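PDB 4G68: ABC transporter from Caldanaerobius, which probably captures xylan-derived oligosaccharides outside the cell as the solute-binding component of an ABC transporter and presents them for uptake. Local coordinates for residues C[44-49]-C[100-105]; C[151-156]-C[318-323]; C[198-203]-C[404-409]; C[205-210]-C[390-395]. All blocks are in the same frame, centred on the assembly; numbering follows the deposited sequence.

How the contacts relate
Contact 4 is buried, while contacts 1, 2 and 3 are partly buried, the centre of contact 3 lying farthest from that of the chain, at about 14 Å. Contacts 1 and 2 belong to the same sheet: strand 98-102 pairs with strand 317-325, and A103 N probably bonds to V320 O. Contact 2 is mainly backbone pairing, whereas contact 1 has one backbone bond and otherwise rests on the Q100 side chain. Contacts 3 and 4 instead share helix 201-215, contact 3 relying on acids and a lysine, contact 4 on an acid, indoles and bridging waters; H404 NE2 bonds to D208 OD1 between them. Q153, packed against W205 and I394, ties contact 2 to contact 4.

Contact 1 (C[44-49]-C[100-105]); sequences WNLFTG and QTWAGG
The side chain of Q100 lies across L46 and F47, just where two neighbouring parallel strands of the α/β solute-binding fold, 40-45 and 98-102, part company. Two hydrogen bonds define the join. Q100 N donates to W44 O at 3.0 Å, a regular backbone bond; two residues on, a side chain takes over, and L46 N donates to Q100 OE1 at 2.9 Å with an N-H...O angle of 158°, the donor tilted out of the amide plane. Q100 reaches this position by a fully extended chain, with CG opposite the backbone N (chi1 179°). Its NE2 lies 3.5 Å from L46 CD1 and 3.6 Å from F47 CE2, and the amide and phenyl planes are only 19° apart. With an alanine at Q100, L46 N would probably lose its acceptor and a gap would open beside the F47 ring. The other branch of L46 continues the apolar surface: CD2 packs 3.5 Å from W102 CZ2. Farther out, F150 of strand 144-160 touches both Q100 and F47, and K83 makes a cation-pi contact with W102. The departing chain is shaped by an Asx turn at N45, whose ND2 is bonded to E74 OE1, while its OD1 accepts F47 N at 3.1 Å in the carbonyl plane, on a lone pair.

Contact 2 (C[151-156]-C[318-323]); sequences DQQASV and GTVGAL
The amide of Q153 carries V320 on one of its faces: the CG2 methyl stands almost directly above CD, 3.6 Å away, with the amide O and N at only slightly longer range. The W205 indole approaches OE1 from the opposite side of the amide plane, and W102 lies near the NE2 end. Q153 presents this flat surface because CG is opposite the carbonyl carbon (chi1 -61°) and the chain is then extended. An alanine here is likely to strip V320 CG2 of its support and open a gap toward the W205 ring. The second flat group, the D151 carboxylate, brings OD1 to 3.3 Å from G321 CA, obliquely above the carboxylate plane. A CB on G321 would fall 1.9 Å from that oxygen, a clash, so the bare backbone is what admits the acid.

Beneath these side chains the strands run antiparallel, at 161° between their directions. Q153 and G318 form a hydrogen-bonded pair, with Q153 N to G318 O at 2.7 Å and G318 N to Q153 O at 2.8 Å. At the other end the register slips by one residue: D151 O receives G321 N at 3.1 Å and, weakly, V320 N at 3.3 Å. Two residues facing one make a classic beta bulge, just after the corner at T319, in a strand that pairs with 144-160 and with 98-102, consistent with the strands that link the two lobes of periplasmic-type binding proteins.

Contact 3 (C[198-203]-C[404-409]); sequences KDEWPG and HKDLVA
E200 meets K405, D406 and A409 in a mainly polar contact between the start of helix 201-215, where E200 holds the N-cap position, and one flank of helix 398-412. Its backbone has a positive phi of 66°, and from there the side chain reaches across, roughly at right angles to the axis of the neighbouring helix. OE1 reaches 2.7 Å from D406 OD1, with the two carboxylate planes turned 82° apart. At that spacing one of the acids probably holds a proton. D406 OD1 also accepts a hydrogen bond from Q402 NE2, one helical turn earlier. The other carboxylate oxygen of the glutamate, OE2, rests 3.9 Å from A409 CB.

K405 runs back past E200 toward the start of helix 201-215. Its CB packs 3.4 Å from E200 OE1, and a bend at chi3 (58°) swings CE to 3.7 Å from D199 O. The ammonium does not pair directly with the glutamate, since NZ is 5.2 Å from E200 OE1; a water lies between them, weakly bound at 3.3 Å from K405 NZ and 3.4 Å from E200 OE1. Farther into helix 201-215, V408 CG1 lies 4.0 Å from G203 O.

W201 turns its indole away to D80 and K83 of helix 79-91. Here the N-cap of helix 201-215 meets the side of helix 398-412, near the C-terminal end of the chain.

Contact 4 (C[205-210]-C[390-395]); sequences WYYDMI and PAWDIY
D208 and W392 meet by both polar and stacking contacts. Of the hydrogen bonds, the direct one is W392 N to D208 OD2 at 2.8 Å, although the place of that oxygen is less certain. It supplies an acceptor to a backbone N-H in the first turn of helix 392-395, for which A391 is the N-cap residue. D208 OD1 is held by H404 NE2 of helix 398-412, so the carboxylate is gripped from both oxygens.

Stacking comes next. With CG of D208 opposite its carbonyl carbon (chi1 -63°), the carboxylate lies over the indole of W392, planes 21° apart, OD1 3.3 Å above the ring plane. D208 CB adds a CH-pi contact, 4.1 Å from the centroid of the five-membered ring. On the same face of W392, H404 stacks and Y207 comes in edge-on as a T-shaped pair, centroids 5.9 Å apart and planes at 85°. This aromatic cluster joins helix 201-215 to the later helices of the solute-binding fold; the Y207 hydroxyl is bonded to F235 O.

Two waters bridge the segments. One gives a hydrogen to D208 O and takes one from W392 NE1, lying in the indole plane at 2.9 Å from that nitrogen. The other accepts from W205 NE1 at 3.2 Å and donates to D393 OD1 at 2.7 Å.

The apolar share includes A391, whose CB packs 3.8 Å from W205 CE2.

Contact 1 (C[44-49]-C[100-105])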
loop_
_atom_site.group_PDB
_atom_site.type_symbol
_atom_site.label_atom_id
_atom_site.label_comp_id
_atom_site.label_asym_id
_atom_site.label_seq_id
_atom_site.Cartn_x
_atom_site.Cartn_y
_atom_site.Cartn_z
ATOM N N TRP C 44 7.135 16.454 5.790
ATOM C CA TRP C 44 6.472 15.422 6.580
ATOM C C TRP C 44 6.437 14.094 5.850
ATOM O O TRP C 44 6.210 14.061 4.643
ATOM C CB TRP C 44 5.034 15.797 6.930
ATOM C CG TRP C 44 4.874 17.071 7.774
ATOM C CD1 TRP C 44 5.865 17.889 8.321
ATOM C CD2 TRP C 44 3.600 17.689 8.185
ATOM N NE1 TRP C 44 5.307 18.961 9.016
ATOM C CE2 TRP C 44 3.956 18.886 8.986
ATOM C CE3 TRP C 44 2.257 17.381 7.978
ATOM C CZ2 TRP C 44 2.992 19.731 9.511
ATOM C CZ3 TRP C 44 1.286 18.246 8.521
ATOM C CH2 TRP C 44 1.651 19.392 9.272
ATOM N N ASN C 45 6.631 12.997 6.594
ATOM C CA ASN C 45 6.503 11.626 6.042
ATOM C C ASN C 45 6.066 10.634 7.131
ATOM O O ASN C 45 5.940 11.017 8.317
ATOM C CB ASN C 45 7.798 11.182 5.330
ATOM C CG ASN C 45 8.964 11.040 6.287
ATOM O OD1 ASN C 45 9.095 10.011 6.966
ATOM N ND2 ASN C 45 9.794 12.074 6.373
ATOM N N LEU C 46 5.821 9.381 6.734
ATOM C CA LEU C 46 5.297 8.378 7.670
ATOM C C LEU C 46 6.266 7.214 7.960
ATOM O O LEU C 46 5.863 6.200 8.585
ATOM C CB LEU C 46 3.945 7.844 7.214
ATOM C CG LEU C 46 3.847 7.108 5.873
ATOM C CD1 LEU C 46 4.937 6.059 5.650
ATOM C CD2 LEU C 46 2.476 6.454 5.718
ATOM N N PHE C 47 7.533 7.363 7.539
ATOM C CA PHE C 47 8.559 6.313 7.759
ATOM C C PHE C 47 9.071 6.158 9.204
ATOM O O PHE C 47 10.198 6.561 9.567
ATOM C CB PHE C 47 9.711 6.452 6.770
ATOM C CG PHE C 47 9.317 6.151 5.360
ATOM C CD1 PHE C 47 9.119 4.840 4.934
ATOM C CD2 PHE C 47 9.135 7.185 4.447
ATOM C CE1 PHE C 47 8.751 4.579 3.614
ATOM C CE2 PHE C 47 8.746 6.928 3.141
ATOM C CZ PHE C 47 8.564 5.615 2.718
ATOM N N THR C 48 8.246 5.497 10.004
ATOM C CA THR C 48 8.420 5.465 11.453
ATOM C C THR C 48 9.250 4.284 11.964
ATOM O O THR C 48 9.962 4.403 12.967
ATOM C CB THR C 48 7.045 5.478 12.125
ATOM O OG1 THR C 48 7.197 5.308 13.526
ATOM C CG2 THR C 48 6.144 4.388 11.577
ATOM N N GLY C 49 9.147 3.142 11.275
ATOM C CA GLY C 49 9.830 1.911 11.712
ATOM C C GLY C 49 11.266 1.835 11.229
ATOM O O GLY C 49 11.659 2.533 10.277
ATOM N N GLN C 100 4.713 13.796 2.079
ATOM C CA GLN C 100 4.430 12.492 1.491
ATOM C C GLN C 100 2.932 12.340 1.285
ATOM O O GLN C 100 2.156 12.853 2.084
ATOM C CB GLN C 100 4.920 11.395 2.448
ATOM C CG GLN C 100 4.672 9.945 1.973
ATOM C CD GLN C 100 5.369 8.894 2.877
ATOM O OE1 GLN C 100 5.949 9.245 3.890
ATOM N NE2 GLN C 100 5.277 7.604 2.517
ATOM N N THR C 101 2.512 11.693 0.201
ATOM C CA THR C 101 1.064 11.460 0.007
ATOM C C THR C 101 0.833 10.158 -0.789
ATOM O O THR C 101 1.815 9.454 -1.147
ATOM C CB THR C 101 0.392 12.658 -0.673
ATOM O OG1 THR C 101 -1.020 12.648 -0.431
ATOM C CG2 THR C 101 0.688 12.647 -2.177
ATOM N N TRP C 102 -0.450 9.837 -0.973
ATOM C CA TRP C 102 -0.916 8.788 -1.864
ATOM C C TRP C 102 -1.549 9.455 -3.025
ATOM O O TRP C 102 -2.476 10.248 -2.894
ATOM C CB TRP C 102 -1.906 7.840 -1.193
ATOM C CG TRP C 102 -1.244 7.077 -0.067
ATOM C CD1 TRP C 102 -0.566 5.880 -0.149
ATOM C CD2 TRP C 102 -1.160 7.483 1.331
ATOM N NE1 TRP C 102 -0.063 5.519 1.070
ATOM C CE2 TRP C 102 -0.407 6.437 2.017
ATOM C CE3 TRP C 102 -1.629 8.570 2.061
ATOM C CZ2 TRP C 102 -0.148 6.488 3.391
ATOM C CZ3 TRP C 102 -1.395 8.612 3.439
ATOM C CH2 TRP C 102 -0.659 7.603 4.093
ATOM N N ALA C 103 -1.000 9.177 -4.185
ATOM C CA ALA C 103 -1.447 9.830 -5.410
ATOM C C ALA C 103 -2.772 9.244 -5.843
ATOM O O ALA C 103 -3.138 8.137 -5.409
ATOM C CB ALA C 103 -0.421 9.632 -6.502
ATOM N N GLY C 104 -3.457 9.975 -6.726
ATOM C CA GLY C 104 -4.779 9.585 -7.184
ATOM C C GLY C 104 -5.861 10.191 -6.303
ATOM O O GLY C 104 -5.751 11.359 -5.886
ATOM N N GLY C 105 -6.919 9.405 -6.080
ATOM C CA GLY C 105 -8.083 9.770 -5.214
ATOM C C GLY C 105 -7.866 10.415 -3.855
ATOM O O GLY C 105 -8.568 11.394 -3.528
#

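Contact 2 (C[151-156]-C[318-323])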
loop_
_atom_site.group_PDB
_atom_site.type_symbol
_atom_site.label_atom_id
_atom_site.label_comp_id
_atom_site.label_asym_id
_atom_site.label_seq_id
_atom_site.Cartn_x
_atom_site.Cartn_y
_atom_site.Cartn_z
ATOM N N ASP C 151 7.373 5.842 -5.112
ATOM C CA ASP C 151 7.214 4.385 -5.011
ATOM C C ASP C 151 5.890 3.796 -5.518
ATOM O O ASP C 151 4.945 4.513 -5.835
ATOM C CB ASP C 151 7.686 3.844 -3.626
ATOM C CG ASP C 151 6.656 4.010 -2.475
ATOM O OD1 ASP C 151 5.471 4.287 -2.699
ATOM O OD2 ASP C 151 7.066 3.785 -1.300
ATOM N N GLN C 152 5.878 2.484 -5.687
ATOM C CA GLN C 152 4.742 1.808 -6.220
ATOM C C GLN C 152 4.400 0.706 -5.278
ATOM O O GLN C 152 5.274 0.152 -4.634
ATOM C CB GLN C 152 4.932 1.259 -7.639
ATOM C CG GLN C 152 6.331 0.981 -8.123
ATOM C CD GLN C 152 6.355 0.420 -9.559
ATOM O OE1 GLN C 152 5.655 -0.558 -9.891
ATOM N NE2 GLN C 152 7.161 1.061 -10.424
ATOM N N GLN C 153 3.101 0.426 -5.166
ATOM C CA GLN C 153 2.655 -0.695 -4.331
ATOM C C GLN C 153 2.234 -1.883 -5.183
ATOM O O GLN C 153 1.942 -1.748 -6.413
ATOM C CB GLN C 153 1.430 -0.236 -3.448
ATOM C CG GLN C 153 1.755 0.964 -2.467
ATOM C CD GLN C 153 0.561 1.413 -1.567
ATOM O OE1 GLN C 153 -0.541 0.919 -1.690
ATOM N NE2 GLN C 153 0.785 2.375 -0.693
ATOM N N ALA C 154 2.189 -3.057 -4.538
ATOM C CA ALA C 154 1.695 -4.258 -5.180
ATOM C C ALA C 154 1.209 -5.157 -4.052
ATOM O O ALA C 154 1.802 -5.148 -2.952
ATOM C CB ALA C 154 2.830 -4.921 -5.969
ATOM N N SER C 155 0.138 -5.905 -4.321
ATOM C CA SER C 155 -0.378 -6.882 -3.303
ATOM C C SER C 155 0.484 -8.131 -3.235
ATOM O O SER C 155 0.789 -8.725 -4.297
ATOM C CB SER C 155 -1.837 -7.274 -3.593
ATOM O OG SER C 155 -2.062 -7.533 -5.005
ATOM N N VAL C 156 0.754 -8.626 -2.017
ATOM C CA VAL C 156 1.622 -9.797 -1.892
ATOM C C VAL C 156 1.047 -10.757 -0.864
ATOM O O VAL C 156 0.654 -10.303 0.203
ATOM C CB VAL C 156 3.015 -9.395 -1.365
ATOM C CG1 VAL C 156 3.934 -10.615 -1.176
ATOM C CG2 VAL C 156 3.666 -8.391 -2.318
ATOM N N GLY C 318 -0.012 -0.159 -7.611
ATOM C CA GLY C 318 0.139 0.915 -8.648
ATOM C C GLY C 318 1.144 1.942 -8.133
ATOM O O GLY C 318 1.621 1.806 -6.998
ATOM N N THR C 319 1.464 2.950 -8.948
ATOM C CA THR C 319 2.434 3.982 -8.544
ATOM C C THR C 319 1.683 5.069 -7.775
ATOM O O THR C 319 1.086 5.971 -8.343
ATOM C CB THR C 319 3.207 4.572 -9.726
ATOM O OG1 THR C 319 3.851 3.515 -10.434
ATOM C CG2 THR C 319 4.254 5.630 -9.229
ATOM N N VAL C 320 1.743 4.995 -6.454
ATOM C CA VAL C 320 0.862 5.828 -5.677
ATOM C C VAL C 320 1.614 6.594 -4.619
ATOM O O VAL C 320 1.055 7.549 -4.087
ATOM C CB VAL C 320 -0.243 4.995 -4.965
ATOM C CG1 VAL C 320 -1.305 4.481 -5.971
ATOM C CG2 VAL C 320 0.401 3.818 -4.226
ATOM N N GLY C 321 2.848 6.170 -4.270
ATOM C CA GLY C 321 3.607 6.917 -3.254
ATOM C C GLY C 321 4.187 8.151 -3.952
ATOM O O GLY C 321 4.815 8.032 -4.979
ATOM N N ALA C 322 3.902 9.344 -3.438
ATOM C CA ALA C 322 4.430 10.589 -4.048
ATOM C C ALA C 322 4.744 11.630 -2.958
ATOM O O ALA C 322 4.290 11.489 -1.805
ATOM C CB ALA C 322 3.491 11.167 -5.098
ATOM N N LEU C 323 5.568 12.615 -3.344
ATOM C CA LEU C 323 5.816 13.839 -2.561
ATOM C C LEU C 323 5.106 15.014 -3.236
ATOM O O LEU C 323 5.211 15.173 -4.444
ATOM C CB LEU C 323 7.318 14.137 -2.435
ATOM C CG LEU C 323 8.191 13.003 -1.866
ATOM C CD1 LEU C 323 9.646 13.417 -1.739
ATOM C CD2 LEU C 323 7.648 12.550 -0.513
#

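Contact 3 (C[198-203]-C[404-409])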
loop_
_atom_site.group_PDB
_atom_site.type_symbol
_atom_site.label_atom_id
_atom_site.label_comp_id
_atom_site.label_asym_id
_atom_site.label_seq_id
_atom_site.Cartn_x
_atom_site.Cartn_y
_atom_site.Cartn_z
ATOM N N LYS C 198 -7.572 -3.231 13.239
ATOM C CA LYS C 198 -7.989 -2.027 14.020
ATOM C C LYS C 198 -8.126 -0.700 13.238
ATOM O O LYS C 198 -8.998 0.162 13.542
ATOM C CB LYS C 198 -6.974 -1.784 15.120
ATOM C CG LYS C 198 -7.505 -0.913 16.246
ATOM C CD LYS C 198 -6.409 -0.679 17.272
ATOM C CE LYS C 198 -6.554 0.678 17.928
ATOM N NZ LYS C 198 -7.557 0.748 19.026
ATOM N N ASP C 199 -7.209 -0.503 12.298
ATOM C CA ASP C 199 -7.190 0.667 11.474
ATOM C C ASP C 199 -7.891 0.389 10.159
ATOM O O ASP C 199 -7.886 1.224 9.302
ATOM C CB ASP C 199 -5.726 1.189 11.320
ATOM C CG ASP C 199 -5.105 1.611 12.682
ATOM O OD1 ASP C 199 -5.746 2.423 13.386
ATOM O OD2 ASP C 199 -3.977 1.172 13.057
ATOM N N GLU C 200 -8.520 -0.792 10.023
ATOM C CA GLU C 200 -9.416 -1.188 8.873
ATOM C C GLU C 200 -8.822 -1.334 7.473
ATOM O O GLU C 200 -9.267 -2.184 6.681
ATOM C CB GLU C 200 -10.677 -0.315 8.821
ATOM C CG GLU C 200 -11.224 -0.091 10.226
ATOM C CD GLU C 200 -12.559 0.619 10.231
ATOM O OE1 GLU C 200 -12.880 1.287 9.225
ATOM O OE2 GLU C 200 -13.292 0.486 11.250
ATOM N N TRP C 201 -7.864 -0.463 7.140
ATOM C CA TRP C 201 -7.239 -0.578 5.857
ATOM C C TRP C 201 -6.538 -1.925 5.603
ATOM O O TRP C 201 -6.688 -2.451 4.550
ATOM C CB TRP C 201 -6.417 0.670 5.455
ATOM C CG TRP C 201 -5.151 0.790 6.192
ATOM C CD1 TRP C 201 -4.882 1.556 7.328
ATOM C CD2 TRP C 201 -3.933 0.047 5.922
ATOM N NE1 TRP C 201 -3.601 1.361 7.746
ATOM C CE2 TRP C 201 -2.969 0.463 6.938
ATOM C CE3 TRP C 201 -3.526 -0.851 4.915
ATOM C CZ2 TRP C 201 -1.680 -0.060 6.985
ATOM C CZ3 TRP C 201 -2.247 -1.353 4.972
ATOM C CH2 TRP C 201 -1.335 -0.959 5.979
ATOM N N PRO C 202 -5.830 -2.507 6.568
ATOM C CA PRO C 202 -5.161 -3.768 6.178
ATOM C C PRO C 202 -6.128 -4.894 5.734
ATOM O O PRO C 202 -5.842 -5.567 4.755
ATOM C CB PRO C 202 -4.371 -4.149 7.423
ATOM C CG PRO C 202 -4.240 -2.897 8.203
ATOM C CD PRO C 202 -5.531 -2.158 7.969
ATOM N N GLY C 203 -7.264 -5.089 6.428
ATOM C CA GLY C 203 -8.226 -6.135 6.035
ATOM C C GLY C 203 -8.964 -5.825 4.759
ATOM O O GLY C 203 -9.509 -6.754 4.062
ATOM N N HIS C 404 -16.384 2.192 2.814
ATOM C CA HIS C 404 -15.780 0.908 2.452
ATOM C C HIS C 404 -15.049 0.295 3.619
ATOM O O HIS C 404 -15.345 -0.819 4.010
ATOM C CB HIS C 404 -14.855 1.063 1.227
ATOM C CG HIS C 404 -14.311 -0.257 0.696
ATOM N ND1 HIS C 404 -15.061 -1.372 0.626
ATOM C CD2 HIS C 404 -13.053 -0.605 0.262
ATOM C CE1 HIS C 404 -14.329 -2.373 0.168
ATOM N NE2 HIS C 404 -13.096 -1.908 -0.076
ATOM N N LYS C 405 -14.101 1.035 4.201
ATOM C CA LYS C 405 -13.345 0.533 5.346
ATOM C C LYS C 405 -14.225 0.083 6.483
ATOM O O LYS C 405 -13.927 -0.951 7.110
ATOM C CB LYS C 405 -12.352 1.577 5.864
ATOM C CG LYS C 405 -11.167 1.798 4.949
ATOM C CD LYS C 405 -10.362 3.015 5.343
ATOM C CE LYS C 405 -9.825 2.975 6.751
ATOM N NZ LYS C 405 -9.297 4.321 7.032
ATOM N N ASP C 406 -15.302 0.828 6.780
ATOM C CA ASP C 406 -16.122 0.472 7.979
ATOM C C ASP C 406 -16.947 -0.779 7.772
ATOM O O ASP C 406 -17.006 -1.668 8.685
ATOM C CB ASP C 406 -17.053 1.603 8.442
ATOM C CG ASP C 406 -16.300 2.829 8.898
ATOM O OD1 ASP C 406 -15.160 2.680 9.402
ATOM O OD2 ASP C 406 -16.834 3.958 8.727
ATOM N N LEU C 407 -17.514 -0.867 6.566
ATOM C CA LEU C 407 -18.320 -1.982 6.139
ATOM C C LEU C 407 -17.521 -3.254 5.878
ATOM O O LEU C 407 -18.012 -4.344 6.050
ATOM C CB LEU C 407 -19.060 -1.594 4.833
ATOM C CG LEU C 407 -20.222 -0.563 4.866
ATOM C CD1 LEU C 407 -20.785 -0.309 3.468
ATOM C CD2 LEU C 407 -21.326 -0.932 5.860
ATOM N N VAL C 408 -16.329 -3.128 5.322
ATOM C CA VAL C 408 -15.514 -4.341 5.221
ATOM C C VAL C 408 -15.275 -4.768 6.660
ATOM O O VAL C 408 -15.291 -5.969 6.945
ATOM C CB VAL C 408 -14.199 -4.181 4.390
ATOM C CG1 VAL C 408 -13.243 -5.368 4.635
ATOM C CG2 VAL C 408 -14.504 -4.096 2.897
ATOM N N ALA C 409 -15.024 -3.811 7.563
ATOM C CA ALA C 409 -14.736 -4.197 8.955
ATOM C C ALA C 409 -15.910 -5.045 9.505
ATOM O O ALA C 409 -15.701 -6.141 9.982
ATOM C CB ALA C 409 -14.439 -2.988 9.832
HETATM O O HOH W 1 -10.916 4.018 9.929
#

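Contact 4 (C[205-210]-C[390-395])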
loop_
_atom_site.group_PDB
_atom_site.type_symbol
_atom_site.label_atom_id
_atom_site.label_comp_id
_atom_site.label_asym_id
_atom_site.label_seq_id
_atom_site.Cartn_x
_atom_site.Cartn_y
_atom_site.Cartn_z
ATOM N N TRP C 205 -7.607 -4.395 2.022
ATOM C CA TRP C 205 -6.752 -5.202 1.048
ATOM C C TRP C 205 -7.224 -6.623 0.637
ATOM O O TRP C 205 -7.214 -7.007 -0.588
ATOM C CB TRP C 205 -5.301 -5.233 1.548
ATOM C CG TRP C 205 -4.619 -3.948 1.203
ATOM C CD1 TRP C 205 -4.960 -2.661 1.641
ATOM C CD2 TRP C 205 -3.513 -3.750 0.261
ATOM N NE1 TRP C 205 -4.187 -1.710 0.999
ATOM C CE2 TRP C 205 -3.306 -2.295 0.166
ATOM C CE3 TRP C 205 -2.752 -4.588 -0.536
ATOM C CZ2 TRP C 205 -2.299 -1.752 -0.622
ATOM C CZ3 TRP C 205 -1.761 -4.054 -1.323
ATOM C CH2 TRP C 205 -1.543 -2.662 -1.389
ATOM N N TYR C 206 -7.595 -7.426 1.645
ATOM C CA TYR C 206 -8.096 -8.762 1.429
ATOM C C TYR C 206 -9.344 -8.671 0.595
ATOM O O TYR C 206 -9.431 -9.364 -0.438
ATOM C CB TYR C 206 -8.406 -9.456 2.786
ATOM C CG TYR C 206 -7.243 -9.896 3.614
ATOM C CD1 TYR C 206 -7.169 -11.225 4.035
ATOM C CD2 TYR C 206 -6.285 -8.994 4.104
ATOM C CE1 TYR C 206 -6.132 -11.660 4.819
ATOM C CE2 TYR C 206 -5.244 -9.424 4.931
ATOM C CZ TYR C 206 -5.195 -10.763 5.290
ATOM O OH TYR C 206 -4.164 -11.277 6.073
ATOM N N TYR C 207 -10.296 -7.810 1.008
ATOM C CA TYR C 207 -11.591 -7.747 0.286
ATOM C C TYR C 207 -11.409 -7.206 -1.122
ATOM O O TYR C 207 -11.880 -7.788 -2.088
ATOM C CB TYR C 207 -12.648 -6.834 1.022
ATOM C CG TYR C 207 -13.838 -6.721 0.150
ATOM C CD1 TYR C 207 -14.857 -7.673 0.211
ATOM C CD2 TYR C 207 -13.903 -5.744 -0.841
ATOM C CE1 TYR C 207 -15.940 -7.611 -0.686
ATOM C CE2 TYR C 207 -14.936 -5.693 -1.752
ATOM C CZ TYR C 207 -15.977 -6.609 -1.657
ATOM O OH TYR C 207 -17.023 -6.492 -2.553
ATOM N N ASP C 208 -10.747 -6.047 -1.243
ATOM C CA ASP C 208 -10.355 -5.541 -2.587
ATOM C C ASP C 208 -9.749 -6.582 -3.523
ATOM O O ASP C 208 -10.172 -6.689 -4.691
ATOM C CB ASP C 208 -9.389 -4.366 -2.479
ATOM C CG ASP C 208 -9.988 -3.175 -1.787
ATOM O OD1 ASP C 208 -11.148 -3.261 -1.414
ATOM O OD2 ASP C 208 -9.277 -2.153 -1.576
ATOM N N MET C 209 -8.756 -7.326 -3.008
ATOM C CA MET C 209 -8.079 -8.332 -3.845
ATOM C C MET C 209 -9.058 -9.373 -4.333
ATOM O O MET C 209 -9.012 -9.765 -5.503
ATOM C CB MET C 209 -6.940 -9.084 -3.135
ATOM C CG MET C 209 -6.812 -10.520 -3.740
ATOM S SD MET C 209 -6.061 -10.411 -5.400
ATOM C CE MET C 209 -4.727 -9.279 -4.962
ATOM N N ILE C 210 -9.900 -9.850 -3.414
ATOM C CA ILE C 210 -10.845 -10.879 -3.747
ATOM C C ILE C 210 -11.839 -10.338 -4.778
ATOM O O ILE C 210 -12.048 -11.016 -5.801
ATOM C CB ILE C 210 -11.543 -11.519 -2.504
ATOM C CG1 ILE C 210 -10.510 -12.052 -1.469
ATOM C CG2 ILE C 210 -12.537 -12.591 -2.990
ATOM C CD1 ILE C 210 -11.091 -12.175 -0.015
ATOM N N PRO C 390 -5.358 0.715 -7.685
ATOM C CA PRO C 390 -4.960 0.960 -6.261
ATOM C C PRO C 390 -5.989 0.467 -5.253
ATOM O O PRO C 390 -7.162 0.249 -5.606
ATOM C CB PRO C 390 -4.835 2.501 -6.183
ATOM C CG PRO C 390 -4.594 2.948 -7.624
ATOM C CD PRO C 390 -5.421 1.980 -8.460
ATOM N N ALA C 391 -5.571 0.314 -4.016
ATOM C CA ALA C 391 -6.483 -0.053 -2.910
ATOM C C ALA C 391 -7.603 0.962 -2.852
ATOM O O ALA C 391 -7.401 2.185 -3.139
ATOM C CB ALA C 391 -5.724 -0.021 -1.620
ATOM N N TRP C 392 -8.798 0.507 -2.465
ATOM C CA TRP C 392 -10.007 1.387 -2.641
ATOM C C TRP C 392 -10.029 2.614 -1.748
ATOM O O TRP C 392 -10.638 3.654 -2.070
ATOM C CB TRP C 392 -11.253 0.526 -2.434
ATOM C CG TRP C 392 -11.457 -0.579 -3.489
ATOM C CD1 TRP C 392 -10.511 -1.187 -4.322
ATOM C CD2 TRP C 392 -12.713 -1.273 -3.754
ATOM N NE1 TRP C 392 -11.099 -2.156 -5.117
ATOM C CE2 TRP C 392 -12.430 -2.268 -4.802
ATOM C CE3 TRP C 392 -14.024 -1.153 -3.248
ATOM C CZ2 TRP C 392 -13.425 -3.089 -5.318
ATOM C CZ3 TRP C 392 -14.987 -2.008 -3.743
ATOM C CH2 TRP C 392 -14.691 -2.962 -4.760
ATOM N N ASP C 393 -9.377 2.538 -0.587
ATOM C CA ASP C 393 -9.255 3.669 0.298
ATOM C C ASP C 393 -8.286 4.764 -0.211
ATOM O O ASP C 393 -8.399 5.925 0.243
ATOM C CB ASP C 393 -8.929 3.304 1.773
ATOM C CG ASP C 393 -7.486 2.719 1.994
ATOM O OD1 ASP C 393 -6.830 2.367 0.975
ATOM O OD2 ASP C 393 -7.040 2.540 3.215
ATOM N N ILE C 394 -7.340 4.384 -1.087
ATOM C CA ILE C 394 -6.501 5.353 -1.846
ATOM C C ILE C 394 -7.205 5.809 -3.104
ATOM O O ILE C 394 -6.846 6.881 -3.622
ATOM C CB ILE C 394 -5.197 4.733 -2.373
ATOM C CG1 ILE C 394 -4.233 4.408 -1.247
ATOM C CG2 ILE C 394 -4.514 5.631 -3.439
ATOM C CD1 ILE C 394 -2.997 3.680 -1.753
ATOM N N TYR C 395 -8.093 4.971 -3.680
ATOM C CA TYR C 395 -8.753 5.300 -4.991
ATOM C C TYR C 395 -10.007 6.186 -4.733
ATOM O O TYR C 395 -10.224 7.203 -5.388
ATOM C CB TYR C 395 -9.106 4.030 -5.828
ATOM C CG TYR C 395 -9.522 4.259 -7.292
ATOM C CD1 TYR C 395 -8.588 4.088 -8.334
ATOM C CD2 TYR C 395 -10.824 4.662 -7.632
ATOM C CE1 TYR C 395 -8.931 4.304 -9.678
ATOM C CE2 TYR C 395 -11.194 4.893 -8.968
ATOM C CZ TYR C 395 -10.250 4.683 -9.987
ATOM O OH TYR C 395 -10.605 4.888 -11.322
HETATM O O HOH W 2 -4.344 1.413 1.398
HETATM O O HOH W 3 -10.530 -4.552 -6.652
#